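2,3-bisphosphoglycerate-independent phosphoglycerate mutase (PDB 2ZKT) probably catalyses the interconversion of 2-phosphoglycerate and 3-phosphoglycerate in glycolysis, as a metal-binding member of the alkaline phosphatase clan. Local coordinates at residues Leu299-Lys302 / Pro303-Ala306; Asp310-Pro313 / Lys314-Ala317; Glu321-Asp324 / Arg325-Gly328. One frame throughout, in Å; residues are numbered along the deposited sequence.

Contact 1 (Leu299-Lys302 / Pro303-Ala306); sequences LHFK and PTDA. With ZN (zinc ion), chain H.
K302 and D305 meet across the turn where strand 296-301 gives way to helix 303-309. CB and CG of K302 lie beside the peptide link to P303, and CD makes the first real side-chain contact, with CB of D305. CE and then NZ close on the carboxylate, K302 NZ lying 3.3 Å from D305 OD2 in a salt bridge that uses the anti lone pair of that oxygen. Bends at chi2 (63°) and chi4 (51°) curl the chain back over the turn. D305 OD2 also binds the zinc ion at 2.1 Å, with H309 and H356 completing the protein ligands, while D305 OD1 is hydrogen-bonded to T349. CG of P303 rests on one face of the F301 ring in a CH-pi contact, 3.5 Å from its centroid, and CG2 of T304 touches the ring edge. Cutting F301 back to an alanine removes the ring and is likely to leave CG of P303 without its platform, with a gap beside T304. The backbone bond from D305 N to K302 O (2.7 Å) closes the turn. A metal ligand just beyond the C-terminal end of a sheet strand, on the following helix, is consistent with the metal sites of the alkaline phosphatase clan.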
ATOM      1  N   LEU B 299     -13.653 -13.017  10.638  1.00 44.45           N
ATOM      2  CA  LEU B 299     -12.631 -12.169  11.259  1.00 47.14           C
ATOM      3  C   LEU B 299     -12.964 -10.697  11.000  1.00 47.57           C
ATOM      4  O   LEU B 299     -13.171 -10.283   9.851  1.00 49.20           O
ATOM      5  CB  LEU B 299     -11.245 -12.505  10.682  1.00 46.13           C
ATOM      6  CG  LEU B 299     -10.062 -11.599  11.062  1.00 48.74           C
ATOM      7  CD1 LEU B 299      -9.923 -11.489  12.572  1.00 53.77           C
ATOM      8  CD2 LEU B 299      -8.789 -12.167  10.458  1.00 50.56           C
ATOM      9  N   HIS B 300     -13.012  -9.911  12.071  1.00 48.16           N
ATOM     10  CA  HIS B 300     -13.335  -8.490  11.964  1.00 48.14           C
ATOM     11  C   HIS B 300     -12.152  -7.599  12.387  1.00 48.82           C
ATOM     12  O   HIS B 300     -11.455  -7.896  13.358  1.00 50.64           O
ATOM     13  CB  HIS B 300     -14.576  -8.208  12.822  1.00 47.05           C
ATOM     14  CG  HIS B 300     -15.173  -6.849  12.612  1.00 48.16           C
ATOM     15  ND1 HIS B 300     -14.697  -5.717  13.246  1.00 52.12           N
ATOM     16  CD2 HIS B 300     -16.213  -6.440  11.842  1.00 47.98           C
ATOM     17  CE1 HIS B 300     -15.420  -4.667  12.877  1.00 47.35           C
ATOM     18  NE2 HIS B 300     -16.346  -5.081  12.026  1.00 49.17           N
ATOM     19  N   PHE B 301     -11.926  -6.521  11.634  1.00 48.86           N
ATOM     20  CA  PHE B 301     -10.845  -5.557  11.900  1.00 49.08           C
ATOM     21  C   PHE B 301     -11.508  -4.183  11.849  1.00 49.69           C
ATOM     22  O   PHE B 301     -11.885  -3.720  10.775  1.00 49.39           O
ATOM     23  CB  PHE B 301      -9.766  -5.660  10.810  1.00 49.36           C
ATOM     24  CG  PHE B 301      -8.574  -4.764  11.037  1.00 51.19           C
ATOM     25  CD1 PHE B 301      -7.687  -5.010  12.093  1.00 51.80           C
ATOM     26  CD2 PHE B 301      -8.331  -3.675  10.190  1.00 46.78           C
ATOM     27  CE1 PHE B 301      -6.575  -4.186  12.300  1.00 49.60           C
ATOM     28  CE2 PHE B 301      -7.224  -2.840  10.386  1.00 50.03           C
ATOM     29  CZ  PHE B 301      -6.338  -3.097  11.443  1.00 51.57           C
ATOM     30  N   LYS B 302     -11.633  -3.520  13.000  1.00 51.04           N
ATOM     31  CA  LYS B 302     -12.325  -2.222  13.086  1.00 52.27           C
ATOM     32  C   LYS B 302     -11.596  -0.892  12.797  1.00 52.88           C
ATOM     33  O   LYS B 302     -12.155  -0.007  12.125  1.00 53.76           O
ATOM     34  CB  LYS B 302     -12.984  -2.116  14.475  1.00 53.78           C
ATOM     35  CG  LYS B 302     -13.848  -0.878  14.690  1.00 56.32           C
ATOM     36  CD  LYS B 302     -15.048  -0.857  13.743  1.00 63.29           C
ATOM     37  CE  LYS B 302     -16.142   0.087  14.253  1.00 66.72           C
ATOM     38  NZ  LYS B 302     -15.612   1.441  14.591  1.00 68.87           N
ATOM     39  N   PRO B 303     -10.355  -0.720  13.304  1.00 52.93           N
ATOM     40  CA  PRO B 303      -9.594   0.525  13.090  1.00 53.06           C
ATOM     41  C   PRO B 303      -9.663   1.225  11.722  1.00 53.84           C
ATOM     42  O   PRO B 303      -9.617   2.464  11.657  1.00 53.16           O
ATOM     43  CB  PRO B 303      -8.162   0.144  13.507  1.00 54.03           C
ATOM     44  CG  PRO B 303      -8.145  -1.364  13.438  1.00 54.01           C
ATOM     45  CD  PRO B 303      -9.508  -1.748  13.936  1.00 52.97           C
ATOM     46  N   THR B 304      -9.773   0.469  10.631  1.00 54.04           N
ATOM     47  CA  THR B 304      -9.860   1.118   9.323  1.00 53.96           C
ATOM     48  C   THR B 304     -11.044   2.088   9.305  1.00 54.15           C
ATOM     49  O   THR B 304     -10.989   3.153   8.678  1.00 54.16           O
ATOM     50  CB  THR B 304     -10.053   0.100   8.182  1.00 53.80           C
ATOM     51  OG1 THR B 304     -10.963  -0.926   8.606  1.00 55.86           O
ATOM     52  CG2 THR B 304      -8.716  -0.517   7.778  1.00 55.00           C
ATOM     53  N   ASP B 305     -12.112   1.728  10.016  1.00 52.98           N
ATOM     54  CA  ASP B 305     -13.304   2.570  10.048  1.00 52.89           C
ATOM     55  C   ASP B 305     -13.132   3.877  10.819  1.00 51.82           C
ATOM     56  O   ASP B 305     -13.768   4.891  10.483  1.00 51.13           O
ATOM     57  CB  ASP B 305     -14.484   1.787  10.623  1.00 53.88           C
ATOM     58  CG  ASP B 305     -15.771   2.593  10.623  1.00 57.99           C
ATOM     59  OD1 ASP B 305     -16.222   3.013   9.526  1.00 54.31           O
ATOM     60  OD2 ASP B 305     -16.327   2.808  11.727  1.00 63.20           O
ATOM     61  N   ALA B 306     -12.278   3.868  11.847  1.00 52.05           N
ATOM     62  CA  ALA B 306     -12.051   5.082  12.640  1.00 51.27           C
ATOM     63  C   ALA B 306     -11.308   6.145  11.820  1.00 51.73           C
ATOM     64  O   ALA B 306     -11.640   7.335  11.875  1.00 50.59           O
ATOM     65  CB  ALA B 306     -11.268   4.751  13.900  1.00 51.43           C
TER
HETATM   66 ZN    ZN H 415     -18.242   3.549  11.443  1.00 61.72          ZN

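Contact 2 (Asp310-Pro313 / Lys314-Ala317); sequences DNKP and KLKA
The carbonyl oxygen of K312 receives the amide of K316 at 2.8 Å from N to O, with 162° at the hydrogen. K312 is the N-cap residue of helix 313-331, and this is the first full turn of that helix; the next bond, from A317 N to P313 O at 2.9 Å, repeats the pattern. P313, at the first helical position, has no amide hydrogen to offer, which suits a place where none is needed. The side chains of K312 and L315 run side by side in the same direction. K312 CB lies 3.7 Å from L315 CB, and farther out L315 CD2 sits against K312 CE at 3.4 Å. Setting CG anti to the carbonyl carbon (chi1 -60°) and bending at chi3 carries the ammonium past the leucine, and K312 NZ makes a weak salt bridge to D310 OD2 at 3.4 Å; Y276 provides NZ with a further hydrogen bond. K316, extended beyond CG, instead sends its NZ to D17 and the carbonyl of G14. Just before the cap, a Schellman motif at N311 ends helix 303-309. The chain thus turns from one helix into the next, with L315 and K316 packed on A307 of the first and A317 against helix 28-31.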
ATOM      1  N   ASP B 310     -12.502  10.004  10.973  1.00 55.94           N
ATOM      2  CA  ASP B 310     -11.675  11.178  11.283  1.00 58.29           C
ATOM      3  C   ASP B 310     -11.020  11.897  10.088  1.00 57.43           C
ATOM      4  O   ASP B 310     -10.245  12.837  10.282  1.00 56.99           O
ATOM      5  CB  ASP B 310     -10.592  10.803  12.300  1.00 59.50           C
ATOM      6  CG  ASP B 310     -11.171  10.404  13.642  1.00 65.30           C
ATOM      7  OD1 ASP B 310     -11.986  11.184  14.192  1.00 71.12           O
ATOM      8  OD2 ASP B 310     -10.811   9.315  14.150  1.00 71.75           O
ATOM      9  N   ASN B 311     -11.327  11.460   8.863  1.00 57.44           N
ATOM     10  CA  ASN B 311     -10.774  12.079   7.651  1.00 57.19           C
ATOM     11  C   ASN B 311      -9.240  12.041   7.618  1.00 57.32           C
ATOM     12  O   ASN B 311      -8.576  13.077   7.457  1.00 56.68           O
ATOM     13  CB  ASN B 311     -11.244  13.535   7.539  1.00 58.10           C
ATOM     14  CG  ASN B 311     -11.028  14.111   6.152  1.00 61.25           C
ATOM     15  OD1 ASN B 311     -11.811  14.935   5.677  1.00 68.08           O
ATOM     16  ND2 ASN B 311      -9.963  13.670   5.489  1.00 63.63           N
ATOM     17  N   LYS B 312      -8.686  10.836   7.763  1.00 56.50           N
ATOM     18  CA  LYS B 312      -7.238  10.628   7.755  1.00 55.87           C
ATOM     19  C   LYS B 312      -6.898   9.517   6.744  1.00 53.42           C
ATOM     20  O   LYS B 312      -6.666   8.356   7.120  1.00 51.06           O
ATOM     21  CB  LYS B 312      -6.776  10.243   9.168  1.00 56.33           C
ATOM     22  CG  LYS B 312      -7.090  11.317  10.212  1.00 58.65           C
ATOM     23  CD  LYS B 312      -6.723  10.886  11.628  1.00 60.75           C
ATOM     24  CE  LYS B 312      -7.614   9.744  12.120  1.00 68.29           C
ATOM     25  NZ  LYS B 312      -7.438   9.460  13.581  1.00 71.34           N
ATOM     26  N   PRO B 313      -6.873   9.873   5.440  1.00 52.45           N
ATOM     27  CA  PRO B 313      -6.581   8.997   4.292  1.00 51.51           C
ATOM     28  C   PRO B 313      -5.302   8.171   4.410  1.00 50.36           C
ATOM     29  O   PRO B 313      -5.307   6.955   4.176  1.00 48.38           O
ATOM     30  CB  PRO B 313      -6.511   9.981   3.115  1.00 51.83           C
ATOM     31  CG  PRO B 313      -7.478  11.031   3.513  1.00 52.65           C
ATOM     32  CD  PRO B 313      -7.141  11.249   4.974  1.00 52.23           C
ATOM     33  N   LYS B 314      -4.207   8.845   4.758  1.00 49.47           N
ATOM     34  CA  LYS B 314      -2.909   8.184   4.899  1.00 50.19           C
ATOM     35  C   LYS B 314      -2.984   7.162   6.036  1.00 48.85           C
ATOM     36  O   LYS B 314      -2.553   6.013   5.891  1.00 49.21           O
ATOM     37  CB  LYS B 314      -1.829   9.227   5.207  1.00 52.02           C
ATOM     38  CG  LYS B 314      -1.659  10.317   4.148  1.00 55.27           C
ATOM     39  CD  LYS B 314      -0.525   9.988   3.183  1.00 63.63           C
ATOM     40  CE  LYS B 314      -0.149  11.204   2.338  1.00 66.71           C
ATOM     41  NZ  LYS B 314       1.016  10.919   1.450  1.00 69.41           N
ATOM     42  N   LEU B 315      -3.531   7.591   7.174  1.00 48.50           N
ATOM     43  CA  LEU B 315      -3.658   6.707   8.327  1.00 48.12           C
ATOM     44  C   LEU B 315      -4.493   5.485   7.956  1.00 48.00           C
ATOM     45  O   LEU B 315      -4.112   4.347   8.270  1.00 47.71           O
ATOM     46  CB  LEU B 315      -4.323   7.446   9.501  1.00 47.54           C
ATOM     47  CG  LEU B 315      -4.625   6.569  10.728  1.00 47.51           C
ATOM     48  CD1 LEU B 315      -3.340   5.872  11.179  1.00 49.55           C
ATOM     49  CD2 LEU B 315      -5.205   7.422  11.858  1.00 48.63           C
ATOM     50  N   LYS B 316      -5.629   5.719   7.289  1.00 47.16           N
ATOM     51  CA  LYS B 316      -6.508   4.620   6.881  1.00 47.57           C
ATOM     52  C   LYS B 316      -5.729   3.672   5.968  1.00 46.95           C
ATOM     53  O   LYS B 316      -5.780   2.454   6.139  1.00 46.25           O
ATOM     54  CB  LYS B 316      -7.756   5.155   6.160  1.00 46.69           C
ATOM     55  CG  LYS B 316      -8.744   4.073   5.722  1.00 47.95           C
ATOM     56  CD  LYS B 316     -10.043   4.708   5.199  1.00 47.93           C
ATOM     57  CE  LYS B 316     -11.028   3.659   4.688  1.00 47.09           C
ATOM     58  NZ  LYS B 316     -12.334   4.272   4.313  1.00 43.80           N
ATOM     59  N   ALA B 317      -4.995   4.241   5.007  1.00 45.64           N
ATOM     60  CA  ALA B 317      -4.196   3.430   4.089  1.00 47.96           C
ATOM     61  C   ALA B 317      -3.157   2.642   4.907  1.00 48.11           C
ATOM     62  O   ALA B 317      -2.910   1.459   4.647  1.00 49.95           O
ATOM     63  CB  ALA B 317      -3.493   4.328   3.049  1.00 45.85           C
TER

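Contact 3 (Glu321-Asp324 / Arg325-Gly328); sequences ERAD and RMIG
Residues 321-324 and 325-328 are consecutive turns of helix 313-331, joined by four i to i+4 backbone bonds. R325 N reaches E321 O at 3.2 Å, the longest of them, and G328 N reaches D324 O at 2.7 Å, the shortest; M326 and I327 bond in the same way to R322 and A323.

R325 carries most of the side-chain contact. With CG anti to the carbonyl carbon (chi1 -57°) and the chain extended as far as NE, it runs back over the preceding turn. Its CG touches E321 O at 3.4 Å, and one face of the guanidinium lies over that same oxygen, offset toward the rim. NH2 points to E321 OE1 in a long salt bridge of 3.7 Å, the carboxylate and guanidinium planes standing 75° apart. This is a loose pairing, and the other oxygen, OE2, is held by the amide of N33. NH1 meets the aliphatic CG of R322 at 3.5 Å; the R322 guanidinium itself turns to E280 and the Y276 carbonyl, so R322 has its charge paired outside the contact, while R325 faces E321.

On the buried side, A323 CB lies 4.4 Å from M326 CE, and CG1 and CD1 of I327 press against A323 O. M326 packs on helix 280-291 and I327 on helix 35-43. The D324 carboxylate accepts the amides of N36 and M37 at the start of helix 35-43, where it would probably interact favourably with the helix dipole. The i to i+4 glutamate-arginine pair, on the more exposed side, is a common feature of helices. Helix 313-331 itself, packed against helices 280-291 and 35-43, is one of those flanking the mixed sheet of an alpha/beta metalloenzyme of the alkaline phosphatase clan.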
ATOM      1  N   GLU B 321      -2.819  -1.471   5.365  1.00 46.41           N
ATOM      2  CA  GLU B 321      -1.564  -2.206   5.184  1.00 49.43           C
ATOM      3  C   GLU B 321      -1.311  -3.183   6.341  1.00 49.79           C
ATOM      4  O   GLU B 321      -0.776  -4.267   6.154  1.00 50.67           O
ATOM      5  CB  GLU B 321      -0.399  -1.202   5.059  1.00 50.00           C
ATOM      6  CG  GLU B 321      -0.222  -0.666   3.627  1.00 50.57           C
ATOM      7  CD  GLU B 321       0.968   0.280   3.543  1.00 54.13           C
ATOM      8  OE1 GLU B 321       1.980   0.020   4.177  1.00 60.03           O
ATOM      9  OE2 GLU B 321       0.888   1.253   2.801  1.00 59.32           O
ATOM     10  N   ARG B 322      -1.700  -2.795   7.555  1.00 50.86           N
ATOM     11  CA  ARG B 322      -1.522  -3.686   8.702  1.00 50.65           C
ATOM     12  C   ARG B 322      -2.434  -4.902   8.486  1.00 50.28           C
ATOM     13  O   ARG B 322      -2.086  -6.038   8.833  1.00 50.93           O
ATOM     14  CB  ARG B 322      -1.870  -2.947  10.009  1.00 49.34           C
ATOM     15  CG  ARG B 322      -0.793  -1.934  10.413  1.00 52.47           C
ATOM     16  CD  ARG B 322      -1.195  -1.070  11.606  1.00 53.00           C
ATOM     17  NE  ARG B 322      -1.656  -1.868  12.744  1.00 56.25           N
ATOM     18  CZ  ARG B 322      -2.223  -1.344  13.832  1.00 58.03           C
ATOM     19  NH1 ARG B 322      -2.389  -0.023  13.921  1.00 58.51           N
ATOM     20  NH2 ARG B 322      -2.641  -2.135  14.820  1.00 59.70           N
ATOM     21  N   ALA B 323      -3.605  -4.660   7.894  1.00 49.27           N
ATOM     22  CA  ALA B 323      -4.541  -5.741   7.610  1.00 48.84           C
ATOM     23  C   ALA B 323      -3.922  -6.674   6.560  1.00 48.59           C
ATOM     24  O   ALA B 323      -4.035  -7.903   6.670  1.00 49.51           O
ATOM     25  CB  ALA B 323      -5.887  -5.165   7.095  1.00 47.09           C
ATOM     26  N   ASP B 324      -3.260  -6.104   5.547  1.00 47.55           N
ATOM     27  CA  ASP B 324      -2.663  -6.950   4.514  1.00 49.30           C
ATOM     28  C   ASP B 324      -1.656  -7.922   5.122  1.00 49.05           C
ATOM     29  O   ASP B 324      -1.621  -9.106   4.750  1.00 48.94           O
ATOM     30  CB  ASP B 324      -1.982  -6.115   3.416  1.00 48.97           C
ATOM     31  CG  ASP B 324      -1.775  -6.912   2.121  1.00 51.17           C
ATOM     32  OD1 ASP B 324      -2.792  -7.355   1.529  1.00 54.08           O
ATOM     33  OD2 ASP B 324      -0.607  -7.105   1.691  1.00 53.95           O
ATOM     34  N   ARG B 325      -0.841  -7.437   6.062  1.00 49.15           N
ATOM     35  CA  ARG B 325       0.142  -8.304   6.721  1.00 50.42           C
ATOM     36  C   ARG B 325      -0.605  -9.363   7.542  1.00 49.75           C
ATOM     37  O   ARG B 325      -0.207 -10.532   7.579  1.00 50.44           O
ATOM     38  CB  ARG B 325       1.073  -7.488   7.632  1.00 50.69           C
ATOM     39  CG  ARG B 325       1.802  -6.368   6.900  1.00 51.03           C
ATOM     40  CD  ARG B 325       2.860  -5.683   7.765  1.00 52.93           C
ATOM     41  NE  ARG B 325       3.239  -4.395   7.171  1.00 61.26           N
ATOM     42  CZ  ARG B 325       2.774  -3.212   7.583  1.00 60.55           C
ATOM     43  NH1 ARG B 325       1.919  -3.148   8.603  1.00 62.50           N
ATOM     44  NH2 ARG B 325       3.138  -2.093   6.955  1.00 62.76           N
ATOM     45  N   MET B 326      -1.688  -8.940   8.199  1.00 49.51           N
ATOM     46  CA  MET B 326      -2.505  -9.859   8.996  1.00 50.01           C
ATOM     47  C   MET B 326      -2.980 -10.975   8.062  1.00 49.84           C
ATOM     48  O   MET B 326      -2.906 -12.161   8.402  1.00 49.89           O
ATOM     49  CB  MET B 326      -3.716  -9.112   9.597  1.00 49.15           C
ATOM     50  CG  MET B 326      -4.758 -10.010  10.252  1.00 48.14           C
ATOM     51  SD  MET B 326      -6.226  -9.094  10.835  1.00 51.47           S
ATOM     52  CE  MET B 326      -7.144  -8.845   9.216  1.00 45.75           C
ATOM     53  N   ILE B 327      -3.463 -10.586   6.877  1.00 49.81           N
ATOM     54  CA  ILE B 327      -3.942 -11.552   5.882  1.00 50.40           C
ATOM     55  C   ILE B 327      -2.772 -12.398   5.376  1.00 49.92           C
ATOM     56  O   ILE B 327      -2.911 -13.606   5.179  1.00 50.23           O
ATOM     57  CB  ILE B 327      -4.619 -10.821   4.690  1.00 51.15           C
ATOM     58  CG1 ILE B 327      -5.931 -10.173   5.175  1.00 50.83           C
ATOM     59  CG2 ILE B 327      -4.881 -11.800   3.533  1.00 51.55           C
ATOM     60  CD1 ILE B 327      -6.279  -8.876   4.473  1.00 53.27           C
ATOM     61  N   GLY B 328      -1.621 -11.753   5.175  1.00 51.20           N
ATOM     62  CA  GLY B 328      -0.437 -12.469   4.712  1.00 50.21           C
ATOM     63  C   GLY B 328      -0.063 -13.605   5.662  1.00 50.12           C
ATOM     64  O   GLY B 328       0.379 -14.676   5.230  1.00 50.63           O
TER

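In the fold
The three contacts follow one another along a single strand-helix-helix run. Contact 1 lies deepest, its centre about 8 Å from the chain centre, and is the one that supplies a zinc ligand; the side chain of D305 is also about 5 Å from the second zinc. The centres of contacts 2 and 3 lie about 13 Å and 12 Å from that of contact 1, yet both touch it. T304 O meets K316 CG at 3.8 Å, while L299 CD2 meets M326 CE at 3.9 Å, so helix 313-331 leans on the metal-bearing turn and, farther along, on the strand. Contacts 2 and 3, about 16 Å apart between centres, share only that helix.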